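Local coordinates for packaging protein UL32 (Human herpesvirus 8 type M, PDB 6XF9) that forms a pentameric ring required for herpesviral packaging and probably promotes localization of new capsids to nuclear replication compartments, at residues D74-C79 and A399-G404; L129-F132 and C136-T139. All coordinates share one frame; numbering follows the deposited sequence.

Contact 1 and contact 2 lie on the same side of the chain's centre, their own centres about 12 Å apart. Along the sequence, residues 74-79 come first, followed by 129-132 and 136-139, and 399-404 arrives last, so contact 1 brings together distant parts of the chain and contact 2 closes a short turn between them. Helix 71-83 joins the two: one of its sides packs on the end of helix 391-402, while Tyr75, Leu78 and Cys79 reach the zinc-binding region formed by helix 124-133 and the loop that follows it. In this largely helical protein, one zinc site is thereby linked through helix 71-83 to a helix from the C-terminal part of the chain.

Contact 1. Residues D74-C79 and A399-G404; sequences DYACLC and ASAAAG
The methyl group of Ala76 lies over one face of the flat peptide group joining Ala401 to Ala402, with CB 3.6 Å from Ala401 O and 3.7 Å from Ala402 N. The methyls of the second helix flank this approach: Ala401 CB, directed at the opposing helix, comes to 4.0 Å from Ala76 CB, and Ala402 CB stands slightly farther off at 4.3 Å. On the first helix, one face of the Tyr75 ring carries Cys79 SG, 3.5 Å above the plane and displaced toward the rim. The small side chains let the backbones come close, Ala76 CA and Ala402 CA being 5.3 Å apart, and the interaction is purely van der Waals. It falls on the last turn of helix 391-402, where Gly404, with positive phi, ends the helix in a Schellman motif; Ala401 O accepts a weak bond from Gly404 N. Beside the alanines, a salt bridge from Asp74 to Arg398 and the packing of Cys77 on Tyr394 and Arg398 extend the junction along helix 391-402. Elsewhere on helix 71-83, Leu78 packs against Asp98 and Ile102 of helix 89-106, and both Tyr75 and Leu78 touch Phe131 of helix 124-133.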
loop_
_atom_site.group_PDB
_atom_site.type_symbol
_atom_site.label_atom_id
_atom_site.label_comp_id
_atom_site.label_asym_id
_atom_site.label_seq_id
_atom_site.Cartn_x
_atom_site.Cartn_y
_atom_site.Cartn_z
ATOM N N ASP D 74 39.061 40.542 9.112
ATOM C CA ASP D 74 38.750 40.698 7.695
ATOM C C ASP D 74 38.057 39.459 7.156
ATOM O O ASP D 74 37.145 39.564 6.327
ATOM C CB ASP D 74 40.010 41.004 6.875
ATOM C CG ASP D 74 40.605 42.366 7.194
ATOM O OD1 ASP D 74 39.856 43.380 7.208
ATOM O OD2 ASP D 74 41.842 42.414 7.385
ATOM N N TYR D 75 38.485 38.280 7.605
ATOM C CA TYR D 75 37.787 37.061 7.223
ATOM C C TYR D 75 36.357 37.087 7.745
ATOM O O TYR D 75 35.425 36.686 7.040
ATOM C CB TYR D 75 38.555 35.836 7.718
ATOM C CG TYR D 75 37.827 34.521 7.580
ATOM C CD1 TYR D 75 37.482 34.000 6.331
ATOM C CD2 TYR D 75 37.514 33.777 8.702
ATOM C CE1 TYR D 75 36.803 32.772 6.225
ATOM C CE2 TYR D 75 36.852 32.567 8.608
ATOM C CZ TYR D 75 36.493 32.061 7.382
ATOM O OH TYR D 75 35.829 30.830 7.353
ATOM N N ALA D 76 36.160 37.571 8.975
ATOM C CA ALA D 76 34.812 37.652 9.530
ATOM C C ALA D 76 33.933 38.646 8.784
ATOM O O ALA D 76 32.705 38.521 8.829
ATOM C CB ALA D 76 34.860 38.007 11.009
ATOM N N CYS D 77 34.508 39.664 8.133
ATOM C CA CYS D 77 33.674 40.543 7.310
ATOM C C CYS D 77 33.201 39.836 6.059
ATOM O O CYS D 77 32.034 39.958 5.671
ATOM C CB CYS D 77 34.423 41.802 6.913
ATOM S SG CYS D 77 34.411 42.984 8.183
ATOM N N LEU D 78 34.114 39.129 5.389
ATOM C CA LEU D 78 33.740 38.317 4.238
ATOM C C LEU D 78 32.615 37.360 4.602
ATOM O O LEU D 78 31.601 37.275 3.898
ATOM C CB LEU D 78 34.949 37.535 3.750
ATOM C CG LEU D 78 34.641 36.597 2.601
ATOM C CD1 LEU D 78 33.957 37.339 1.481
ATOM C CD2 LEU D 78 35.901 35.886 2.150
ATOM N N CYS D 79 32.763 36.654 5.726
ATOM C CA CYS D 79 31.707 35.757 6.172
ATOM C C CYS D 79 30.380 36.498 6.358
ATOM O O CYS D 79 29.342 36.055 5.862
ATOM C CB CYS D 79 32.140 35.049 7.449
ATOM S SG CYS D 79 33.512 33.922 7.149
ATOM N N ALA D 399 34.398 43.804 15.190
ATOM C CA ALA D 399 34.668 43.242 16.508
ATOM C C ALA D 399 33.602 42.226 16.880
ATOM O O ALA D 399 33.906 41.151 17.410
ATOM C CB ALA D 399 34.715 44.360 17.543
ATOM N N SER D 400 32.344 42.546 16.588
ATOM C CA SER D 400 31.257 41.642 16.926
ATOM C C SER D 400 31.359 40.376 16.087
ATOM O O SER D 400 31.316 39.256 16.617
ATOM C CB SER D 400 29.927 42.358 16.690
ATOM O OG SER D 400 28.826 41.641 17.219
ATOM N N ALA D 401 31.563 40.545 14.774
ATOM C CA ALA D 401 31.618 39.418 13.847
ATOM C C ALA D 401 32.848 38.556 14.085
ATOM O O ALA D 401 32.793 37.335 13.903
ATOM C CB ALA D 401 31.606 39.913 12.404
ATOM N N ALA D 402 33.993 39.173 14.409
ATOM C CA ALA D 402 35.159 38.367 14.764
ATOM C C ALA D 402 34.975 37.645 16.099
ATOM O O ALA D 402 35.444 36.512 16.249
ATOM C CB ALA D 402 36.410 39.239 14.792
ATOM N N ALA D 403 34.249 38.246 17.056
ATOM C CA ALA D 403 33.867 37.559 18.293
ATOM C C ALA D 403 32.750 36.548 18.087
ATOM O O ALA D 403 32.343 35.887 19.049
ATOM C CB ALA D 403 33.421 38.565 19.347
ATOM N N GLY D 404 32.268 36.401 16.856
ATOM C CA GLY D 404 31.261 35.430 16.496
ATOM C C GLY D 404 29.823 35.811 16.770
ATOM O O GLY D 404 28.935 34.977 16.545
#

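Contact 2. Residues L129-F132 and C136-T139; sequences LHFF and CFKT. With ZN (zinc ion), chain O.
His130 and Cys136 meet at a zinc ion, bound by His130 ND1 at 2.0 Å and by Cys136 SG at 2.3 Å. The angle between these two bonds at the metal is about 95°, which places ND1 and SG 3.2 Å apart; Cys52 and Cys55 complete the site of three cysteines and one histidine. The imidazole reaches the ion with CG anti to the backbone N (chi1 177°), while Cys136 directs its CB toward the helix. Behind the metal bonds, Cys136 N donates to His130 O at 3.1 Å and with an N-H...O angle of 153°, tying the loop back to the helix just where it widens into a pi-type turn. Tyr75 OH is hydrogen-bonded to His130 NE2, so with zinc at ND1 the imidazole is held at both nitrogens, which should restrict its rotation. A further layer is aromatic. Phe131 presents a ring face to His130, whose CD2 sits 3.4 Å above the ring centre. Phe137, with CG between its backbone N and carbonyl carbon, turns its ring back to the helix, where Phe131 O lies at the ring edge, 3.4 Å from CE2. Farther out, Cys82 of helix 71-83 packs on Phe131 and Cys79 on Phe137. With ND1 committed to zinc, NE2 presumably carries the ring proton, and the three cysteine ligands are probably thiolates whose negative charge the zinc would offset in part, consistent with a structural zinc site.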
loop_
_atom_site.group_PDB
_atom_site.type_symbol
_atom_site.label_atom_id
_atom_site.label_comp_id
_atom_site.label_asym_id
_atom_site.label_seq_id
_atom_site.Cartn_x
_atom_site.Cartn_y
_atom_site.Cartn_z
ATOM N N LEU D 129 30.570 25.462 -1.276
ATOM C CA LEU D 129 30.286 24.607 -0.124
ATOM C C LEU D 129 30.625 25.318 1.182
ATOM O O LEU D 129 29.874 25.223 2.166
ATOM C CB LEU D 129 31.049 23.285 -0.248
ATOM C CG LEU D 129 30.488 22.214 -1.198
ATOM C CD1 LEU D 129 31.452 21.054 -1.369
ATOM C CD2 LEU D 129 29.170 21.689 -0.635
ATOM N N HIS D 130 31.765 26.020 1.221
ATOM C CA HIS D 130 32.204 26.635 2.473
ATOM C C HIS D 130 31.393 27.881 2.810
ATOM O O HIS D 130 30.927 28.042 3.945
ATOM C CB HIS D 130 33.698 26.958 2.413
ATOM C CG HIS D 130 34.207 27.652 3.637
ATOM N ND1 HIS D 130 34.516 26.979 4.797
ATOM C CD2 HIS D 130 34.463 28.962 3.878
ATOM C CE1 HIS D 130 34.932 27.844 5.704
ATOM N NE2 HIS D 130 34.906 29.055 5.174
ATOM N N PHE D 131 31.198 28.763 1.841
ATOM C CA PHE D 131 30.603 30.051 2.145
ATOM C C PHE D 131 29.093 30.096 1.973
ATOM O O PHE D 131 28.455 30.992 2.546
ATOM C CB PHE D 131 31.231 31.138 1.272
ATOM C CG PHE D 131 32.637 31.488 1.667
ATOM C CD1 PHE D 131 32.881 32.177 2.827
ATOM C CD2 PHE D 131 33.709 31.114 0.878
ATOM C CE1 PHE D 131 34.164 32.489 3.202
ATOM C CE2 PHE D 131 34.990 31.423 1.251
ATOM C CZ PHE D 131 35.217 32.115 2.420
ATOM N N PHE D 132 28.495 29.182 1.201
ATOM C CA PHE D 132 27.072 29.335 0.883
ATOM C C PHE D 132 26.210 28.112 1.163
ATOM O O PHE D 132 25.173 28.230 1.819
ATOM C CB PHE D 132 26.929 29.748 -0.575
ATOM C CG PHE D 132 27.513 31.085 -0.859
ATOM C CD1 PHE D 132 26.766 32.232 -0.641
ATOM C CD2 PHE D 132 28.816 31.212 -1.302
ATOM C CE1 PHE D 132 27.292 33.492 -0.893
ATOM C CE2 PHE D 132 29.351 32.462 -1.559
ATOM C CZ PHE D 132 28.584 33.607 -1.347
ATOM N N CYS D 136 30.285 27.132 6.796
ATOM C CA CYS D 136 31.148 26.642 7.874
ATOM C C CYS D 136 31.390 27.688 8.943
ATOM O O CYS D 136 31.748 27.324 10.067
ATOM C CB CYS D 136 32.498 26.174 7.342
ATOM S SG CYS D 136 32.409 24.934 6.049
ATOM N N PHE D 137 31.180 28.973 8.630
ATOM C CA PHE D 137 31.534 30.080 9.518
ATOM C C PHE D 137 30.478 30.419 10.556
ATOM O O PHE D 137 30.789 31.144 11.507
ATOM C CB PHE D 137 31.817 31.348 8.705
ATOM C CG PHE D 137 30.692 31.750 7.804
ATOM C CD1 PHE D 137 29.576 32.416 8.311
ATOM C CD2 PHE D 137 30.739 31.453 6.444
ATOM C CE1 PHE D 137 28.529 32.792 7.483
ATOM C CE2 PHE D 137 29.695 31.817 5.600
ATOM C CZ PHE D 137 28.587 32.487 6.126
ATOM N N LYS D 138 29.240 29.948 10.389
ATOM C CA LYS D 138 28.185 30.242 11.350
ATOM C C LYS D 138 28.589 29.700 12.714
ATOM O O LYS D 138 29.214 28.640 12.812
ATOM C CB LYS D 138 26.857 29.613 10.904
ATOM C CG LYS D 138 26.072 30.423 9.877
ATOM C CD LYS D 138 24.851 29.642 9.406
ATOM C CE LYS D 138 23.761 29.651 10.475
ATOM N NZ LYS D 138 22.450 29.103 10.017
ATOM N N THR D 139 28.297 30.451 13.774
ATOM C CA THR D 139 28.563 29.937 15.111
ATOM C C THR D 139 27.397 29.042 15.506
ATOM O O THR D 139 26.255 29.505 15.588
ATOM C CB THR D 139 28.758 31.057 16.123
ATOM O OG1 THR D 139 27.509 31.690 16.338
ATOM C CG2 THR D 139 29.718 32.107 15.538
HETATM ZN ZN ZN O . 34.570 24.988 5.292
#